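Local coordinates for protein choline dehydrogenase and related flavoproteins (Aspergillus oryzae, PDB 3Q9T) that oxidises formate, working as a formate oxidase of the glucose-methanol-choline family with 8-formyl-FAD as its cofactor, at residues 105-110 against 385-390; 110-115 against 546-551; 228-233 against 438-443. All blocks are in the same frame, centred on the assembly; numbering follows the deposited sequence. Where two conformers were deposited one is given.

Contact 1. Residues 105-110 against 385-390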
loop_
_atom_site.group_PDB
_atom_site.type_symbol
_atom_site.label_atom_id
_atom_site.label_comp_id
_atom_site.label_asym_id
_atom_site.label_seq_id
_atom_site.Cartn_x
_atom_site.Cartn_y
_atom_site.Cartn_z
ATOM N N HIS A 105 -10.986 28.201 12.035
ATOM C CA HIS A 105 -12.270 28.872 12.080
ATOM C C HIS A 105 -12.783 28.928 13.514
ATOM O O HIS A 105 -12.688 27.960 14.248
ATOM C CB HIS A 105 -13.257 28.150 11.165
ATOM C CG HIS A 105 -14.503 28.926 10.875
ATOM N ND1 HIS A 105 -15.577 28.958 11.737
ATOM C CD2 HIS A 105 -14.856 29.680 9.803
ATOM C CE1 HIS A 105 -16.538 29.701 11.212
ATOM N NE2 HIS A 105 -16.125 30.151 10.040
ATOM N N LYS A 106 -13.294 30.089 13.905
ATOM C CA LYS A 106 -13.815 30.309 15.250
ATOM C C LYS A 106 -14.855 29.267 15.687
ATOM O O LYS A 106 -14.831 28.789 16.812
ATOM C CB LYS A 106 -14.408 31.726 15.344
ATOM C CG LYS A 106 -15.298 31.989 16.574
ATOM C CD LYS A 106 -15.693 33.479 16.637
ATOM C CE LYS A 106 -16.998 33.698 17.392
ATOM N NZ LYS A 106 -17.008 33.104 18.756
ATOM N N ALA A 107 -15.767 28.910 14.798
ATOM C CA ALA A 107 -16.818 27.974 15.159
ATOM C C ALA A 107 -16.228 26.630 15.570
ATOM O O ALA A 107 -16.787 25.917 16.405
ATOM C CB ALA A 107 -17.775 27.796 14.006
ATOM N N THR A 108 -15.094 26.287 14.977
ATOM C CA THR A 108 -14.488 24.992 15.234
ATOM C C THR A 108 -13.831 24.970 16.607
ATOM O O THR A 108 -13.999 24.023 17.384
ATOM C CB THR A 108 -13.492 24.620 14.134
ATOM O OG1 THR A 108 -14.212 24.385 12.915
ATOM C CG2 THR A 108 -12.720 23.364 14.514
ATOM N N PHE A 109 -13.102 26.030 16.921
ATOM C CA PHE A 109 -12.438 26.110 18.209
ATOM C C PHE A 109 -13.471 26.251 19.326
ATOM O O PHE A 109 -13.287 25.729 20.419
ATOM C CB PHE A 109 -11.471 27.282 18.231
ATOM C CG PHE A 109 -10.153 27.003 17.555
ATOM C CD1 PHE A 109 -9.113 26.396 18.251
ATOM C CD2 PHE A 109 -9.941 27.386 16.240
ATOM C CE1 PHE A 109 -7.877 26.164 17.638
ATOM C CE2 PHE A 109 -8.725 27.171 15.624
ATOM C CZ PHE A 109 -7.689 26.546 16.321
ATOM N N ASP A 110 -14.567 26.939 19.042
ATOM C CA ASP A 110 -15.636 27.045 20.010
ATOM C C ASP A 110 -16.144 25.673 20.418
ATOM O O ASP A 110 -16.578 25.492 21.547
ATOM C CB ASP A 110 -16.792 27.903 19.478
ATOM C CG ASP A 110 -16.555 29.390 19.679
ATOM O OD1 ASP A 110 -15.634 29.758 20.451
ATOM O OD2 ASP A 110 -17.302 30.188 19.075
ATOM N N SER A 385 -19.366 20.929 7.403
ATOM C CA SER A 385 -19.118 22.212 8.060
ATOM C C SER A 385 -20.443 22.898 8.395
ATOM O O SER A 385 -20.786 23.910 7.785
ATOM C CB SER A 385 -18.308 23.118 7.133
ATOM O OG SER A 385 -17.027 22.584 6.865
ATOM N N PRO A 386 -21.191 22.350 9.368
ATOM C CA PRO A 386 -22.545 22.850 9.633
ATOM C C PRO A 386 -22.553 24.243 10.262
ATOM O O PRO A 386 -23.621 24.780 10.535
ATOM C CB PRO A 386 -23.098 21.838 10.637
ATOM C CG PRO A 386 -21.879 21.320 11.359
ATOM C CD PRO A 386 -20.783 21.295 10.319
ATOM N N LEU A 387 -21.379 24.814 10.487
ATOM C CA LEU A 387 -21.263 26.070 11.226
ATOM C C LEU A 387 -20.549 27.114 10.375
ATOM O O LEU A 387 -19.951 28.053 10.898
ATOM C CB LEU A 387 -20.483 25.844 12.526
ATOM C CG LEU A 387 -21.185 25.696 13.876
ATOM C CD1 LEU A 387 -22.587 25.127 13.764
ATOM C CD2 LEU A 387 -20.331 24.851 14.812
ATOM N N GLY A 388 -20.579 26.925 9.062
ATOM C CA GLY A 388 -20.085 27.929 8.140
ATOM C C GLY A 388 -18.606 27.849 7.817
ATOM O O GLY A 388 -18.093 28.679 7.058
ATOM N N GLN A 389 -17.915 26.863 8.385
ATOM C CA GLN A 389 -16.488 26.631 8.143
ATOM C C GLN A 389 -16.198 26.331 6.670
ATOM O O GLN A 389 -17.098 25.915 5.928
ATOM C CB GLN A 389 -15.991 25.439 8.973
ATOM C CG GLN A 389 -16.151 25.567 10.473
ATOM C CD GLN A 389 -17.292 24.713 11.013
ATOM O OE1 GLN A 389 -17.149 24.046 12.043
ATOM N NE2 GLN A 389 -18.434 24.734 10.321
ATOM N N PRO A 390 -14.936 26.492 6.242
ATOM C CA PRO A 390 -14.586 26.101 4.875
ATOM C C PRO A 390 -14.809 24.606 4.695
ATOM O O PRO A 390 -14.949 23.882 5.683
ATOM C CB PRO A 390 -13.078 26.368 4.806
ATOM C CG PRO A 390 -12.796 27.330 5.913
ATOM C CD PRO A 390 -13.785 27.027 6.986
#

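Contact 2. Residues 110-115 against 546-551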
loop_
_atom_site.group_PDB
_atom_site.type_symbol
_atom_site.label_atom_id
_atom_site.label_comp_id
_atom_site.label_asym_id
_atom_site.label_seq_id
_atom_site.Cartn_x
_atom_site.Cartn_y
_atom_site.Cartn_z
ATOM N N ASP A 110 -14.567 26.939 19.042
ATOM C CA ASP A 110 -15.636 27.045 20.010
ATOM C C ASP A 110 -16.144 25.673 20.418
ATOM O O ASP A 110 -16.578 25.492 21.547
ATOM C CB ASP A 110 -16.792 27.903 19.478
ATOM C CG ASP A 110 -16.555 29.390 19.679
ATOM O OD1 ASP A 110 -15.634 29.758 20.451
ATOM O OD2 ASP A 110 -17.302 30.188 19.075
ATOM N N GLN A 111 -16.097 24.702 19.507
ATOM C CA GLN A 111 -16.586 23.360 19.818
ATOM C C GLN A 111 -15.600 22.584 20.691
ATOM O O GLN A 111 -15.931 21.532 21.211
ATOM C CB GLN A 111 -16.924 22.578 18.549
ATOM C CG GLN A 111 -17.893 23.288 17.627
ATOM C CD GLN A 111 -19.153 23.732 18.335
ATOM O OE1 GLN A 111 -19.989 22.908 18.706
ATOM N NE2 GLN A 111 -19.301 25.042 18.525
ATOM N N TRP A 112 -14.391 23.106 20.855
ATOM C CA TRP A 112 -13.472 22.488 21.808
ATOM C C TRP A 112 -14.072 22.546 23.220
ATOM O O TRP A 112 -13.683 21.783 24.105
ATOM C CB TRP A 112 -12.107 23.162 21.800
ATOM C CG TRP A 112 -11.276 22.930 20.556
ATOM C CD1 TRP A 112 -11.724 22.622 19.308
ATOM C CD2 TRP A 112 -9.845 22.994 20.461
ATOM N NE1 TRP A 112 -10.665 22.488 18.442
ATOM C CE2 TRP A 112 -9.502 22.718 19.125
ATOM C CE3 TRP A 112 -8.823 23.250 21.384
ATOM C CZ2 TRP A 112 -8.180 22.696 18.681
ATOM C CZ3 TRP A 112 -7.508 23.235 20.943
ATOM C CH2 TRP A 112 -7.198 22.956 19.601
ATOM N N GLU A 113 -15.038 23.440 23.422
ATOM C CA GLU A 113 -15.635 23.597 24.740
ATOM C C GLU A 113 -16.104 22.261 25.316
ATOM O O GLU A 113 -15.997 22.016 26.512
ATOM C CB GLU A 113 -16.814 24.573 24.703
ATOM C CG GLU A 113 -17.635 24.527 25.982
ATOM C CD GLU A 113 -18.523 25.737 26.167
ATOM O OE1 GLU A 113 -18.569 26.597 25.262
ATOM O OE2 GLU A 113 -19.170 25.837 27.232
ATOM N N GLU A 114 -16.634 21.411 24.446
ATOM C CA GLU A 114 -17.143 20.103 24.836
ATOM C C GLU A 114 -16.059 19.244 25.466
ATOM O O GLU A 114 -16.346 18.313 26.213
ATOM C CB GLU A 114 -17.695 19.393 23.612
ATOM C CG GLU A 114 -18.224 18.003 23.886
ATOM C CD GLU A 114 -18.640 17.298 22.610
ATOM O OE1 GLU A 114 -18.481 17.904 21.528
ATOM O OE2 GLU A 114 -19.120 16.144 22.684
ATOM N N PHE A 115 -14.807 19.563 25.163
ATOM C CA PHE A 115 -13.697 18.792 25.690
ATOM C C PHE A 115 -12.955 19.555 26.771
ATOM O O PHE A 115 -12.543 18.975 27.770
ATOM C CB PHE A 115 -12.734 18.420 24.558
ATOM C CG PHE A 115 -13.359 17.566 23.496
ATOM C CD1 PHE A 115 -13.258 16.183 23.550
ATOM C CD2 PHE A 115 -14.070 18.143 22.457
ATOM C CE1 PHE A 115 -13.835 15.400 22.570
ATOM C CE2 PHE A 115 -14.656 17.368 21.477
ATOM C CZ PHE A 115 -14.543 15.997 21.522
ATOM N N ILE A 546 -5.053 17.984 20.701
ATOM C CA ILE A 546 -6.104 18.617 19.889
ATOM C C ILE A 546 -7.353 17.756 19.699
ATOM O O ILE A 546 -7.289 16.678 19.113
ATOM C CB ILE A 546 -5.532 19.048 18.527
ATOM C CG1 ILE A 546 -4.435 20.096 18.750
ATOM C CG2 ILE A 546 -6.619 19.596 17.621
ATOM C CD1 ILE A 546 -3.599 20.421 17.487
ATOM N N PRO A 547 -8.496 18.229 20.216
ATOM C CA PRO A 547 -9.732 17.432 20.261
ATOM C C PRO A 547 -10.621 17.514 18.996
ATOM O O PRO A 547 -11.443 16.633 18.782
ATOM C CB PRO A 547 -10.471 18.020 21.465
ATOM C CG PRO A 547 -10.048 19.460 21.464
ATOM C CD PRO A 547 -8.631 19.511 20.937
ATOM N N ILE A 548 -10.473 18.567 18.205
ATOM C CA ILE A 548 -11.182 18.716 16.931
ATOM C C ILE A 548 -10.223 19.407 15.967
ATOM O O ILE A 548 -9.784 20.528 16.226
ATOM C CB ILE A 548 -12.420 19.604 17.064
ATOM C CG1 ILE A 548 -13.376 19.059 18.117
ATOM C CG2 ILE A 548 -13.146 19.710 15.718
ATOM C CD1 ILE A 548 -14.622 19.900 18.276
ATOM N N ILE A 549 -9.872 18.744 14.873
ATOM C CA ILE A 549 -8.793 19.257 14.010
ATOM C C ILE A 549 -9.173 20.599 13.364
ATOM O O ILE A 549 -10.268 20.754 12.845
ATOM C CB ILE A 549 -8.405 18.222 12.921
ATOM C CG1 ILE A 549 -7.094 18.627 12.231
ATOM C CG2 ILE A 549 -9.558 18.047 11.922
ATOM C CD1 ILE A 549 -6.642 17.637 11.108
ATOM N N PRO A 550 -8.275 21.590 13.437
ATOM C CA PRO A 550 -8.559 22.909 12.845
ATOM C C PRO A 550 -8.821 22.836 11.335
ATOM O O PRO A 550 -8.507 21.820 10.706
ATOM C CB PRO A 550 -7.278 23.710 13.139
ATOM C CG PRO A 550 -6.704 23.057 14.378
ATOM C CD PRO A 550 -7.064 21.594 14.284
ATOM N N ASP A 551 -9.360 23.912 10.760
ATOM C CA ASP A 551 -9.856 23.889 9.375
ATOM C C ASP A 551 -8.764 24.254 8.351
ATOM O O ASP A 551 -9.028 24.914 7.347
ATOM C CB ASP A 551 -11.049 24.842 9.241
ATOM C CG ASP A 551 -11.938 24.837 10.483
ATOM O OD1 ASP A 551 -13.004 24.181 10.475
ATOM O OD2 ASP A 551 -11.555 25.464 11.490
#

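Contact 3. Residues 228-233 against 438-443. With FAY ([(2R,3S,4R,5R)-5-(6-amino-9H-purin-9-yl)-3,4-dihydroxytetrahydrofuran-2-yl]methyl (2R,3S,4S)-5-(8-formyl-7-methyl-2,4-dioxo-3,4-dihydrobenzo[g]pteridin-10(2H)-yl)-2,3,4-trihydroxypentyl dihydrogen diphosphate), chain D.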
loop_
_atom_site.group_PDB
_atom_site.type_symbol
_atom_site.label_atom_id
_atom_site.label_comp_id
_atom_site.label_asym_id
_atom_site.label_seq_id
_atom_site.Cartn_x
_atom_site.Cartn_y
_atom_site.Cartn_z
ATOM N N HIS A 228 17.023 8.596 22.735
ATOM C CA HIS A 228 15.736 8.004 22.410
ATOM C C HIS A 228 15.017 7.607 23.699
ATOM O O HIS A 228 15.569 6.884 24.548
ATOM C CB HIS A 228 15.967 6.780 21.520
ATOM C CG HIS A 228 14.749 6.325 20.785
ATOM N ND1 HIS A 228 14.477 6.705 19.488
ATOM C CD2 HIS A 228 13.735 5.510 21.160
ATOM C CE1 HIS A 228 13.348 6.146 19.095
ATOM N NE2 HIS A 228 12.877 5.415 20.090
ATOM N N SER A 229 13.800 8.098 23.865
ATOM C CA SER A 229 13.019 7.779 25.063
ATOM C C SER A 229 12.701 6.292 25.154
ATOM O O SER A 229 12.300 5.650 24.164
ATOM C CB SER A 229 11.722 8.592 25.113
ATOM O OG SER A 229 10.866 8.248 24.029
ATOM N N LYS A 230 12.890 5.745 26.347
ATOM C CA LYS A 230 12.511 4.377 26.614
ATOM C C LYS A 230 11.165 4.326 27.307
ATOM O O LYS A 230 10.313 3.523 26.946
ATOM C CB LYS A 230 13.554 3.691 27.485
ATOM C CG LYS A 230 13.142 2.306 27.886
ATOM C CD LYS A 230 14.096 1.737 28.924
ATOM C CE LYS A 230 13.490 0.519 29.602
ATOM N NZ LYS A 230 14.411 -0.017 30.654
ATOM N N ARG A 231 10.973 5.191 28.302
ATOM C CA ARG A 231 9.816 5.081 29.194
ATOM C C ARG A 231 9.682 6.304 30.097
ATOM O O ARG A 231 10.672 6.934 30.438
ATOM C CB ARG A 231 9.985 3.853 30.084
ATOM C CG ARG A 231 8.741 3.403 30.815
ATOM C CD ARG A 231 9.106 2.265 31.762
ATOM N NE ARG A 231 9.501 1.063 31.032
ATOM C CZ ARG A 231 10.212 0.068 31.553
ATOM N NH1 ARG A 231 10.630 0.140 32.811
ATOM N NH2 ARG A 231 10.521 -0.988 30.809
ATOM N N LEU A 232 8.457 6.643 30.485
ATOM C CA LEU A 232 8.259 7.644 31.522
ATOM C C LEU A 232 8.477 6.923 32.851
ATOM O O LEU A 232 8.099 5.759 32.985
ATOM C CB LEU A 232 6.845 8.219 31.457
ATOM C CG LEU A 232 6.529 9.628 30.925
ATOM C CD1 LEU A 232 7.681 10.301 30.179
ATOM C CD2 LEU A 232 5.284 9.556 30.055
ATOM N N ILE A 233 9.104 7.598 33.817
ATOM C CA ILE A 233 9.299 7.032 35.161
ATOM C C ILE A 233 8.090 7.351 36.047
ATOM O O ILE A 233 7.862 8.513 36.435
ATOM C CB ILE A 233 10.602 7.556 35.824
ATOM C CG1 ILE A 233 11.808 7.316 34.905
ATOM C CG2 ILE A 233 10.826 6.901 37.200
ATOM C CD1 ILE A 233 13.185 7.555 35.589
ATOM N N ALA A 438 6.644 -3.860 22.624
ATOM C CA ALA A 438 7.134 -3.076 23.759
ATOM C C ALA A 438 8.529 -2.477 23.499
ATOM O O ALA A 438 9.135 -1.881 24.387
ATOM C CB ALA A 438 7.159 -3.934 25.004
ATOM N N ASP A 439 9.024 -2.643 22.279
ATOM C CA ASP A 439 10.321 -2.105 21.859
ATOM C C ASP A 439 10.207 -0.603 21.565
ATOM O O ASP A 439 9.510 -0.185 20.619
ATOM C CB ASP A 439 10.797 -2.864 20.616
ATOM C CG ASP A 439 12.124 -2.376 20.087
ATOM O OD1 ASP A 439 12.633 -1.323 20.533
ATOM O OD2 ASP A 439 12.660 -3.060 19.197
ATOM N N PRO A 440 10.874 0.217 22.390
ATOM C CA PRO A 440 10.867 1.682 22.273
ATOM C C PRO A 440 11.479 2.190 20.964
ATOM O O PRO A 440 11.221 3.340 20.598
ATOM C CB PRO A 440 11.717 2.138 23.466
ATOM C CG PRO A 440 12.490 0.898 23.899
ATOM C CD PRO A 440 11.583 -0.241 23.597
ATOM N N PHE A 441 12.252 1.355 20.271
ATOM C CA PHE A 441 12.859 1.756 19.003
ATOM C C PHE A 441 12.042 1.343 17.778
ATOM O O PHE A 441 12.446 1.599 16.648
ATOM C CB PHE A 441 14.287 1.223 18.880
ATOM C CG PHE A 441 15.233 1.829 19.857
ATOM C CD1 PHE A 441 15.832 3.043 19.589
ATOM C CD2 PHE A 441 15.505 1.197 21.071
ATOM C CE1 PHE A 441 16.708 3.599 20.494
ATOM C CE2 PHE A 441 16.372 1.753 21.978
ATOM C CZ PHE A 441 16.979 2.956 21.690
ATOM N N GLN A 442 10.899 0.697 17.993
ATOM C CA GLN A 442 10.018 0.419 16.865
ATOM C C GLN A 442 8.933 1.477 16.747
ATOM O O GLN A 442 8.373 1.944 17.747
ATOM C CB GLN A 442 9.375 -0.965 16.976
ATOM C CG GLN A 442 10.168 -2.052 16.292
ATOM C CD GLN A 442 9.526 -3.417 16.430
ATOM O OE1 GLN A 442 8.399 -3.549 16.928
ATOM N NE2 GLN A 442 10.242 -4.446 15.987
ATOM N N GLN A 443 8.631 1.854 15.514
ATOM C CA GLN A 443 7.554 2.807 15.292
ATOM C C GLN A 443 6.225 2.232 15.788
ATOM O O GLN A 443 5.998 1.022 15.728
ATOM C CB GLN A 443 7.475 3.198 13.820
ATOM C CG GLN A 443 6.950 2.114 12.896
ATOM C CD GLN A 443 6.458 2.713 11.608
ATOM O OE1 GLN A 443 7.249 2.998 10.710
ATOM N NE2 GLN A 443 5.154 2.958 11.519
HETATM P P FAY D . 4.267 18.659 17.600
HETATM N N1 FAY D . 1.453 22.677 9.655
HETATM C C2 FAY D . 1.284 23.999 9.248
HETATM O O2 FAY D . 0.719 24.801 9.981
HETATM N N3 FAY D . 2.125 24.527 8.291
HETATM C C4 FAY D . 2.688 23.680 7.369
HETATM O O4 FAY D . 2.773 24.085 6.195
HETATM N N5 FAY D . 3.433 21.469 6.864
HETATM C C6 FAY D . 4.658 19.492 6.531
HETATM C C7 FAY D . 5.199 18.305 6.992
HETATM C C8 FAY D . 4.929 17.889 8.300
HETATM O O8 FAY D . 5.620 16.442 10.009
HETATM C C9 FAY D . 4.222 18.738 9.163
HETATM P PA FAY D . 6.668 17.469 16.691
HETATM C "C1'" FAY D . 2.489 20.307 10.945
HETATM C C10 FAY D . 2.219 21.817 8.904
HETATM N N10 FAY D . 2.725 20.644 9.470
HETATM N N1A FAY D . 12.550 9.857 21.892
HETATM O O1A FAY D . 6.903 16.372 15.707
HETATM C C1B FAY D . 10.702 14.028 19.292
HETATM O O1P FAY D . 4.936 19.477 18.679
HETATM C "C2'" FAY D . 3.504 21.019 11.868
HETATM O "O2'" FAY D . 4.755 20.880 11.296
HETATM C C2A FAY D . 13.066 11.140 21.878
HETATM O O2A FAY D . 6.935 18.841 16.151
HETATM C C2B FAY D . 10.713 14.254 17.790
HETATM O O2B FAY D . 11.994 14.089 17.209
HETATM O O2P FAY D . 2.930 18.119 18.074
HETATM C "C3'" FAY D . 3.608 20.709 13.398
HETATM O "O3'" FAY D . 4.930 20.667 13.929
HETATM N N3A FAY D . 12.456 12.134 21.131
HETATM C C3B FAY D . 10.253 15.692 17.702
HETATM O O3B FAY D . 11.360 16.531 17.917
HETATM O O3P FAY D . 5.177 17.377 17.246
HETATM C "C4'" FAY D . 2.904 19.457 13.859
HETATM O "O4'" FAY D . 1.589 19.530 13.313
HETATM C C4A FAY D . 11.340 11.847 20.414
HETATM C C4B FAY D . 9.343 15.852 18.896
HETATM O O4B FAY D . 9.580 14.742 19.745
HETATM C C4X FAY D . 2.725 22.309 7.686
HETATM C "C5'" FAY D . 2.891 19.367 15.404
HETATM O "O5'" FAY D . 4.100 19.452 16.175
HETATM C C5A FAY D . 10.801 10.563 20.423
HETATM C C5B FAY D . 7.888 15.922 18.477
HETATM O O5B FAY D . 7.650 17.209 17.962
HETATM C C5X FAY D . 3.776 20.218 7.327
HETATM C C6A FAY D . 11.412 9.554 21.164
HETATM N N6A FAY D . 10.953 8.297 21.094
HETATM N N7A FAY D . 9.705 10.568 19.637
HETATM C C7M FAY D . 5.903 17.411 6.000
HETATM C C8A FAY D . 9.523 11.809 19.139
HETATM C C8M FAY D . 5.810 16.853 8.886
HETATM C C9A FAY D . 3.595 19.884 8.680
HETATM N N9A FAY D . 10.529 12.605 19.606
HETATM O O HOH W 1 10.303 5.426 22.329
#

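Contact 1. Residues 105-110 against 385-390
The imidazole of H105 presents one face to Q389, whose CA stands 4.0 Å from the ring centroid and 15° off the ring normal, a CH-pi contact. Q389 CG comes down over the same face, 3.7 Å from ND1 of H105, while A107 CA lies at the ring edge, in its plane. The motif is a helix N-cap set against a type I beta turn: H105 caps helix 106-110, and S385 to G388 form the turn in the loop leading to strand 392-397. With CG anti to the backbone N of H105 (chi1 -166°), the ring folds back and ND1 accepts from A107 N at 3.1 Å, the amide lying tilted from the ring plane. The capping bond helps hold the imidazole with that face turned to Q389. Obliquely to the same ring come P390 CD, 4.0 Å from H105 CD2, and the carbonyl oxygens of L387 and G388. Two residues on, the methyl of A107 meets the flank of L387, CB to CB at 3.7 Å, an apolar touch near the surface. G388 ends the turn with a positive phi of 88°, a backbone shape suited to glycine. T108 OG1 also approaches the side chain of Q389, but its strongest polar partner is D551, from the loop before helix 555-572. The start of a short helix is thus joined to a connecting loop in a partly buried contact away from the FAD-binding residues. R360 binds the carbonyl oxygen of S385. G388 N closes the turn on that same oxygen, and S385 OG reaches past the turn to P390 O, donating at 2.7 Å from above the carbonyl plane.

Contact 2. Residues 110-115 against 546-551
W112 and P547 mark the nearest approach of the two backbones, CA to CA 6.5 Å, where the type I beta turn D110 to E113 faces the irregular segment 546-551. P547 touches two aromatic rings with different corners. Its CD sits over the centre of the six-membered ring of W112, 3.6 Å from that centroid and 6° off the normal, and its CG lies over the CG-CD2 bond of the indole. From another corner of the pyrrolidine, CB of P547 lies over the face of F115, 3.8 Å from the ring centroid and offset toward the rim. Both are CH-pi contacts. NE1 of W112 also gives a weak hydrogen bond to I548 O, 3.1 Å long and bent to 131°. I546 CG2 packs against W112 CZ2 at 3.6 Å, while I548 reaches the other way, its CG1 4.0 Å from F115 CE2 and its CD1 3.5 Å from Q111 CB. In I548, CG1 is anti to the carbonyl carbon (chi1 -57°), which carries the chain out between Q111 and F115. F109 meets the W112 ring and L517 touches F115. The side chain of I546 lies about 7 Å, nearest atoms, from the cofactor. This is proline-aromatic stacking on the loop between strand 538-540 and helix 555-572 of the Rossmann-type FAD-binding fold.

Contact 3. Residues 228-233 against 438-443
The adenine end of the FAD pocket is closed here by strand 227-235, an edge strand of a mixed four-stranded sheet, and by the type I beta turn D439 to Q442. H228 is sandwiched. One face of its imidazole carries an offset stack with the F441 ring, centroids 4.3 Å apart and planes 24° from parallel; over the opposite face lies the adenine amino nitrogen N6A of the cofactor, 3.6 Å from H228 NE2. At the ring edge, NE2 of H228 donates to P440 O at 2.7 Å, the oxygen lying in the ring plane though NE2 stands above the plane of that carbonyl. CG anti to the backbone N (chi1 -163°) sends the H228 ring across to the turn. P440 O also accepts from K273 NZ; the bond to NE2 helps hold the imidazole between its two neighbours. The next residue reads the base: S229 N donates to N1A of the cofactor at 2.9 Å, almost straight at 176°, while its OG is hydrogen-bonded to Q266. A water sits between S229 O and P440 O, with a weak bond from N6A. P440 CB rests 3.6 Å from S229 O. The beta turn begins with an Asx turn, F441 N donating to D439 OD1 at 2.7 Å from above the carboxylate plane.

Overall arrangement
From the N terminus, contacts 1 and 2 start side by side and share D110; strand 227-235 then opens contact 3. Contact 1 closes first, joining helix 106-110 to the loop before strand 392-397. Contact 3 closes next, tying strand 227-235 to the loop before strand 445-447, and contact 2 last, linking helix 113-116 to the loop between strand 538-540 and helix 555-572. Contact 1 therefore crosses both others, whereas the loop of contact 3 lies wholly within that of contact 2. Contacts 1 and 2 meet through D551, whose OD2 takes H105 N at 2.8 Å. Contact 3 sits across the chain's centre from contact 1, their centres about 38 Å apart.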